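N-acyl-D-glutamate deacylase (Bordetella bronchiseptica, PDB 3GIP) hydrolyses the amide bond of N-acyl-D-glutamate to release D-glutamate and a carboxylate, as a zinc-binding member of the amidohydrolase superfamily. Local coordinates at residues A[282-287]-A[440-445]; A[363-368]-A[374-379]. All coordinates share one frame; numbering follows the deposited sequence.

Contact 1 of 2, residues A[282-287]-A[440-445]; sequences YPYPGS and ATWDEP. With FMT (formic acid), chain D; FMT (formic acid), chain E.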
loop_
_atom_site.group_PDB
_atom_site.type_symbol
_atom_site.label_atom_id
_atom_site.label_comp_id
_atom_site.label_asym_id
_atom_site.label_seq_id
_atom_site.Cartn_x
_atom_site.Cartn_y
_atom_site.Cartn_z
ATOM N N TYR A 282 -4.437 -6.455 -3.890
ATOM C CA TYR A 282 -4.245 -5.768 -5.158
ATOM C C TYR A 282 -5.004 -6.735 -6.071
ATOM O O TYR A 282 -5.004 -7.945 -5.839
ATOM C CB TYR A 282 -2.760 -5.614 -5.542
ATOM C CG TYR A 282 -1.877 -6.808 -5.298
ATOM C CD1 TYR A 282 -1.886 -7.900 -6.166
ATOM C CD2 TYR A 282 -1.015 -6.842 -4.205
ATOM C CE1 TYR A 282 -1.057 -8.996 -5.951
ATOM C CE2 TYR A 282 -0.184 -7.929 -3.977
ATOM C CZ TYR A 282 -0.210 -9.004 -4.853
ATOM O OH TYR A 282 0.610 -10.081 -4.628
ATOM N N PRO A 283 -5.688 -6.212 -7.096
ATOM C CA PRO A 283 -6.476 -7.030 -8.027
ATOM C C PRO A 283 -5.745 -7.816 -9.108
ATOM O O PRO A 283 -6.022 -7.639 -10.292
ATOM C CB PRO A 283 -7.443 -6.010 -8.610
ATOM C CG PRO A 283 -6.554 -4.806 -8.756
ATOM C CD PRO A 283 -5.797 -4.782 -7.435
ATOM N N TYR A 284 -4.831 -8.696 -8.697
ATOM C CA TYR A 284 -4.057 -9.518 -9.629
ATOM C C TYR A 284 -3.754 -10.876 -9.004
ATOM O O TYR A 284 -3.574 -10.982 -7.788
ATOM C CB TYR A 284 -2.728 -8.844 -9.979
ATOM C CG TYR A 284 -2.845 -7.445 -10.532
ATOM C CD1 TYR A 284 -2.796 -7.201 -11.907
ATOM C CD2 TYR A 284 -2.975 -6.355 -9.676
ATOM C CE1 TYR A 284 -2.864 -5.897 -12.407
ATOM C CE2 TYR A 284 -3.051 -5.057 -10.164
ATOM C CZ TYR A 284 -2.992 -4.831 -11.526
ATOM O OH TYR A 284 -3.036 -3.540 -11.998
ATOM N N PRO A 285 -3.676 -11.932 -9.832
ATOM C CA PRO A 285 -3.391 -13.285 -9.347
ATOM C C PRO A 285 -1.907 -13.648 -9.354
ATOM O O PRO A 285 -1.551 -14.822 -9.374
ATOM C CB PRO A 285 -4.196 -14.154 -10.297
ATOM C CG PRO A 285 -3.969 -13.453 -11.594
ATOM C CD PRO A 285 -4.145 -11.976 -11.232
ATOM N N GLY A 286 -1.051 -12.632 -9.357
ATOM C CA GLY A 286 0.380 -12.863 -9.332
ATOM C C GLY A 286 1.004 -11.902 -8.339
ATOM O O GLY A 286 0.572 -10.756 -8.239
ATOM N N SER A 287 2.001 -12.368 -7.593
ATOM C CA SER A 287 2.679 -11.529 -6.612
ATOM C C SER A 287 3.987 -11.040 -7.215
ATOM O O SER A 287 4.335 -11.406 -8.331
ATOM C CB SER A 287 2.965 -12.335 -5.345
ATOM O OG SER A 287 3.906 -13.366 -5.605
ATOM N N ALA A 440 -2.240 -0.718 -17.635
ATOM C CA ALA A 440 -0.955 -1.360 -17.391
ATOM C C ALA A 440 -1.103 -2.867 -17.541
ATOM O O ALA A 440 -1.989 -3.479 -16.944
ATOM C CB ALA A 440 -0.451 -1.019 -15.994
ATOM N N THR A 441 -0.230 -3.461 -18.345
ATOM C CA THR A 441 -0.262 -4.897 -18.575
ATOM C C THR A 441 1.056 -5.522 -18.140
ATOM O O THR A 441 2.002 -4.818 -17.785
ATOM C CB THR A 441 -0.480 -5.206 -20.062
ATOM O OG1 THR A 441 0.588 -4.628 -20.822
ATOM C CG2 THR A 441 -1.809 -4.633 -20.538
ATOM N N TRP A 442 1.121 -6.847 -18.165
ATOM C CA TRP A 442 2.343 -7.526 -17.772
ATOM C C TRP A 442 3.496 -7.090 -18.680
ATOM O O TRP A 442 4.605 -6.856 -18.206
ATOM C CB TRP A 442 2.157 -9.047 -17.837
ATOM C CG TRP A 442 0.978 -9.536 -17.037
ATOM C CD1 TRP A 442 -0.226 -9.959 -17.527
ATOM C CD2 TRP A 442 0.878 -9.612 -15.608
ATOM N NE1 TRP A 442 -1.068 -10.294 -16.493
ATOM C CE2 TRP A 442 -0.417 -10.090 -15.304
ATOM C CE3 TRP A 442 1.756 -9.323 -14.554
ATOM C CZ2 TRP A 442 -0.857 -10.284 -13.991
ATOM C CZ3 TRP A 442 1.318 -9.515 -13.245
ATOM C CH2 TRP A 442 0.022 -9.991 -12.977
ATOM N N ASP A 443 3.235 -6.966 -19.981
ATOM C CA ASP A 443 4.279 -6.558 -20.922
ATOM C C ASP A 443 4.573 -5.062 -20.890
ATOM O O ASP A 443 5.706 -4.645 -21.131
ATOM C CB ASP A 443 3.914 -6.948 -22.356
ATOM C CG ASP A 443 3.833 -8.443 -22.553
ATOM O OD1 ASP A 443 4.464 -9.190 -21.774
ATOM O OD2 ASP A 443 3.147 -8.868 -23.505
ATOM N N GLU A 444 3.544 -4.262 -20.623
ATOM C CA GLU A 444 3.687 -2.809 -20.554
ATOM C C GLU A 444 3.077 -2.358 -19.235
ATOM O O GLU A 444 2.005 -1.751 -19.200
ATOM C CB GLU A 444 2.962 -2.151 -21.729
ATOM C CG GLU A 444 3.602 -2.444 -23.079
ATOM C CD GLU A 444 2.848 -1.811 -24.230
ATOM O OE1 GLU A 444 1.803 -2.359 -24.634
ATOM O OE2 GLU A 444 3.294 -0.753 -24.723
ATOM N N PRO A 445 3.779 -2.634 -18.128
ATOM C CA PRO A 445 3.341 -2.293 -16.772
ATOM C C PRO A 445 3.278 -0.826 -16.364
ATOM O O PRO A 445 2.826 -0.522 -15.260
ATOM C CB PRO A 445 4.305 -3.087 -15.904
ATOM C CG PRO A 445 5.574 -3.001 -16.684
ATOM C CD PRO A 445 5.106 -3.275 -18.098
HETATM C C FMT D . 3.386 -9.601 -2.806
HETATM O O1 FMT D . 3.727 -9.174 -3.882
HETATM O O2 FMT D . 2.093 -9.840 -2.568
HETATM C C FMT E . 5.231 -13.296 -2.523
HETATM O O1 FMT E . 5.540 -13.791 -3.579
HETATM O O2 FMT E . 5.864 -13.671 -1.405
HETATM O O HOH W 1 -3.206 -3.159 -14.560
#
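Y284 meets W442 as an offset edge-to-face pair: the phenol turns its edge toward the face of the six-membered indole ring, with centroids 6.0 Å apart and planes at 75°. The touch is light, Y284 CD1 lying 4.1 Å from W442 CH2. In W442, chi1 of -54° sets CG beside the backbone N, and the ring's turn about CB-CG brings the benzo end to 282-287. Y284 has CG opposite its carbonyl carbon (chi1 -55°), which carries OH toward A440. No direct hydrogen bond joins the segments; instead a water lying in the plane of the Y284 ring accepts from Y284 OH at 2.6 Å and donates to A440 O at 2.7 Å. An ST motif, E444 N to T441 OG1, holds the 440-445 turn. H374 packs edge-to-face against both aromatic rings. From the two ends of 282-287, Y282 OH and S287 OG each donate to a different formate. This is structural packing, about 14 Å from zinc at Y284: the loop after strand 277-281 of a probable TIM barrel meets the loop between strands 428-431 and 452-457. The water lets the buried Y284 hydroxyl and A440 O satisfy each other at a small, partly buried aromatic contact.

Contact 2 of 2, residues A[363-368]-A[374-379]; sequences GSDGLP and HPRLWG. With FMT (formic acid), chain D.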
loop_
_atom_site.group_PDB
_atom_site.type_symbol
_atom_site.label_atom_id
_atom_site.label_comp_id
_atom_site.label_asym_id
_atom_site.label_seq_id
_atom_site.Cartn_x
_atom_site.Cartn_y
_atom_site.Cartn_z
ATOM N N GLY A 363 -4.620 -2.139 -1.697
ATOM C CA GLY A 363 -3.218 -1.779 -1.531
ATOM C C GLY A 363 -2.516 -2.161 -2.820
ATOM O O GLY A 363 -2.532 -3.328 -3.199
ATOM N N SER A 364 -1.890 -1.199 -3.493
ATOM C CA SER A 364 -1.242 -1.482 -4.774
ATOM C C SER A 364 0.025 -2.322 -4.692
ATOM O O SER A 364 0.295 -3.130 -5.584
ATOM C CB SER A 364 -0.918 -0.181 -5.509
ATOM O OG SER A 364 0.214 0.455 -4.939
ATOM N N ASP A 365 0.802 -2.124 -3.630
ATOM C CA ASP A 365 2.057 -2.846 -3.438
ATOM C C ASP A 365 2.973 -2.636 -4.645
ATOM O O ASP A 365 3.719 -3.533 -5.047
ATOM C CB ASP A 365 1.791 -4.339 -3.215
ATOM C CG ASP A 365 2.960 -5.050 -2.556
ATOM O OD1 ASP A 365 3.924 -4.369 -2.148
ATOM O OD2 ASP A 365 2.916 -6.292 -2.432
ATOM N N GLY A 366 2.912 -1.440 -5.220
ATOM C CA GLY A 366 3.746 -1.135 -6.364
ATOM C C GLY A 366 5.209 -1.082 -5.966
ATOM O O GLY A 366 5.542 -0.652 -4.861
ATOM N N LEU A 367 6.080 -1.544 -6.856
ATOM C CA LEU A 367 7.522 -1.524 -6.611
ATOM C C LEU A 367 8.092 -0.608 -7.692
ATOM O O LEU A 367 8.537 -1.063 -8.744
ATOM C CB LEU A 367 8.090 -2.944 -6.713
ATOM C CG LEU A 367 7.539 -3.910 -5.655
ATOM C CD1 LEU A 367 8.036 -5.315 -5.909
ATOM C CD2 LEU A 367 7.959 -3.438 -4.267
ATOM N N PRO A 368 8.080 0.711 -7.433
ATOM C CA PRO A 368 8.547 1.794 -8.305
ATOM C C PRO A 368 9.944 1.756 -8.919
ATOM O O PRO A 368 10.169 2.381 -9.954
ATOM C CB PRO A 368 8.321 3.043 -7.449
ATOM C CG PRO A 368 8.505 2.542 -6.068
ATOM C CD PRO A 368 7.738 1.243 -6.100
ATOM N N HIS A 374 5.560 -5.147 -11.779
ATOM C CA HIS A 374 4.262 -5.793 -11.834
ATOM C C HIS A 374 3.343 -4.593 -12.103
ATOM O O HIS A 374 3.496 -3.535 -11.483
ATOM C CB HIS A 374 3.986 -6.439 -10.473
ATOM C CG HIS A 374 2.624 -7.044 -10.343
ATOM N ND1 HIS A 374 2.411 -8.274 -9.759
ATOM C CD2 HIS A 374 1.403 -6.566 -10.673
ATOM C CE1 HIS A 374 1.114 -8.526 -9.736
ATOM N NE2 HIS A 374 0.481 -7.505 -10.283
ATOM N N PRO A 375 2.390 -4.730 -13.039
ATOM C CA PRO A 375 1.457 -3.657 -13.401
ATOM C C PRO A 375 0.625 -3.044 -12.278
ATOM O O PRO A 375 0.062 -1.963 -12.448
ATOM C CB PRO A 375 0.596 -4.298 -14.492
ATOM C CG PRO A 375 0.626 -5.750 -14.136
ATOM C CD PRO A 375 2.074 -5.964 -13.778
ATOM N N ARG A 376 0.553 -3.726 -11.139
ATOM C CA ARG A 376 -0.208 -3.218 -10.000
ATOM C C ARG A 376 0.305 -1.831 -9.607
ATOM O O ARG A 376 -0.411 -1.035 -9.002
ATOM C CB ARG A 376 -0.091 -4.185 -8.820
ATOM C CG ARG A 376 1.308 -4.289 -8.244
ATOM C CD ARG A 376 1.437 -5.503 -7.345
ATOM N NE ARG A 376 2.723 -5.519 -6.656
ATOM C CZ ARG A 376 3.201 -6.560 -5.985
ATOM N NH1 ARG A 376 2.505 -7.690 -5.913
ATOM N NH2 ARG A 376 4.373 -6.467 -5.368
ATOM N N LEU A 377 1.553 -1.552 -9.962
ATOM C CA LEU A 377 2.176 -0.265 -9.669
ATOM C C LEU A 377 1.376 0.888 -10.271
ATOM O O LEU A 377 1.212 1.938 -9.644
ATOM C CB LEU A 377 3.598 -0.246 -10.240
ATOM C CG LEU A 377 4.387 1.063 -10.166
ATOM C CD1 LEU A 377 4.714 1.391 -8.714
ATOM C CD2 LEU A 377 5.670 0.918 -10.983
ATOM N N TRP A 378 0.877 0.679 -11.486
ATOM C CA TRP A 378 0.121 1.703 -12.202
ATOM C C TRP A 378 -1.376 1.469 -12.364
ATOM O O TRP A 378 -2.105 2.400 -12.699
ATOM C CB TRP A 378 0.697 1.902 -13.608
ATOM C CG TRP A 378 1.971 2.679 -13.668
ATOM C CD1 TRP A 378 3.226 2.228 -13.380
ATOM C CD2 TRP A 378 2.113 4.053 -14.047
ATOM N NE1 TRP A 378 4.143 3.238 -13.558
ATOM C CE2 TRP A 378 3.485 4.368 -13.967
ATOM C CE3 TRP A 378 1.210 5.049 -14.447
ATOM C CZ2 TRP A 378 3.981 5.641 -14.270
ATOM C CZ3 TRP A 378 1.702 6.315 -14.750
ATOM C CH2 TRP A 378 3.078 6.597 -14.660
ATOM N N GLY A 379 -1.853 0.252 -12.132
ATOM C CA GLY A 379 -3.272 0.031 -12.361
ATOM C C GLY A 379 -4.156 -0.586 -11.303
ATOM O O GLY A 379 -5.305 -0.907 -11.596
HETATM C C FMT D . 3.386 -9.601 -2.806
HETATM O O1 FMT D . 3.727 -9.174 -3.882
HETATM O O2 FMT D . 2.093 -9.840 -2.568
HETATM O O HOH W 2 1.711 1.982 -6.761
HETATM O O HOH W 3 5.035 -3.307 -8.996
#
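Charge and hydrogen bonding centre on R376, whose side chain runs extended from CG to NE alongside the carbonyls of S364 and D365. Its NE gives D365 O a weak hydrogen bond, 2.7 Å long but bent to 124°. The D365 carboxylate stacks on the guanidinium with planes 14° apart, and D365 OD2 sits over one face, 3.3 Å from R376 NH2, so this salt bridge works through charge without an N-H aimed at the oxygen. A formate takes the guanidinium edge in plane, its O1 accepting from R376 NH1 at 2.8 Å and weakly from NH2; NH2 also bonds S288 O. Apolar packing falls to L377: with CG anti to the backbone N (chi1 174°), it brings CD1 to 3.6 Å from G366 CA and 4.0 Å from P368 CD. Two waters add bridges, S364 OG to L377 O and L367 N to H374 O. S364 OG also bonds D64, while Y282 forms a cation-pi pair with R376. An arginine edge holding a formate, probably from the crystallisation liquor, next to D365, whose side chain is about 5 Å from the zinc ion, is consistent with a role in recognising an acidic substrate.

Following the chain, strand 277-281 leads into 282-287, the first side of contact 1, and strand 287-290 follows. Contact 2 comes next: 363-368, after strand 360-362, folds back on 374-379 and closes a short loop at the start of helix 376-391. Only later does 440-445, between strands 428-431 and 452-457, return to 282-287, so contact 2 is nested within the long loop closed by contact 1. Their centres are 8 Å apart, and one formate touches both. The two also touch directly, G363 O lying 3.3 Å from Y282 CB, joining loops that follow the neighbouring parallel strands 277-281 and 360-362 to the late 440-445 loop.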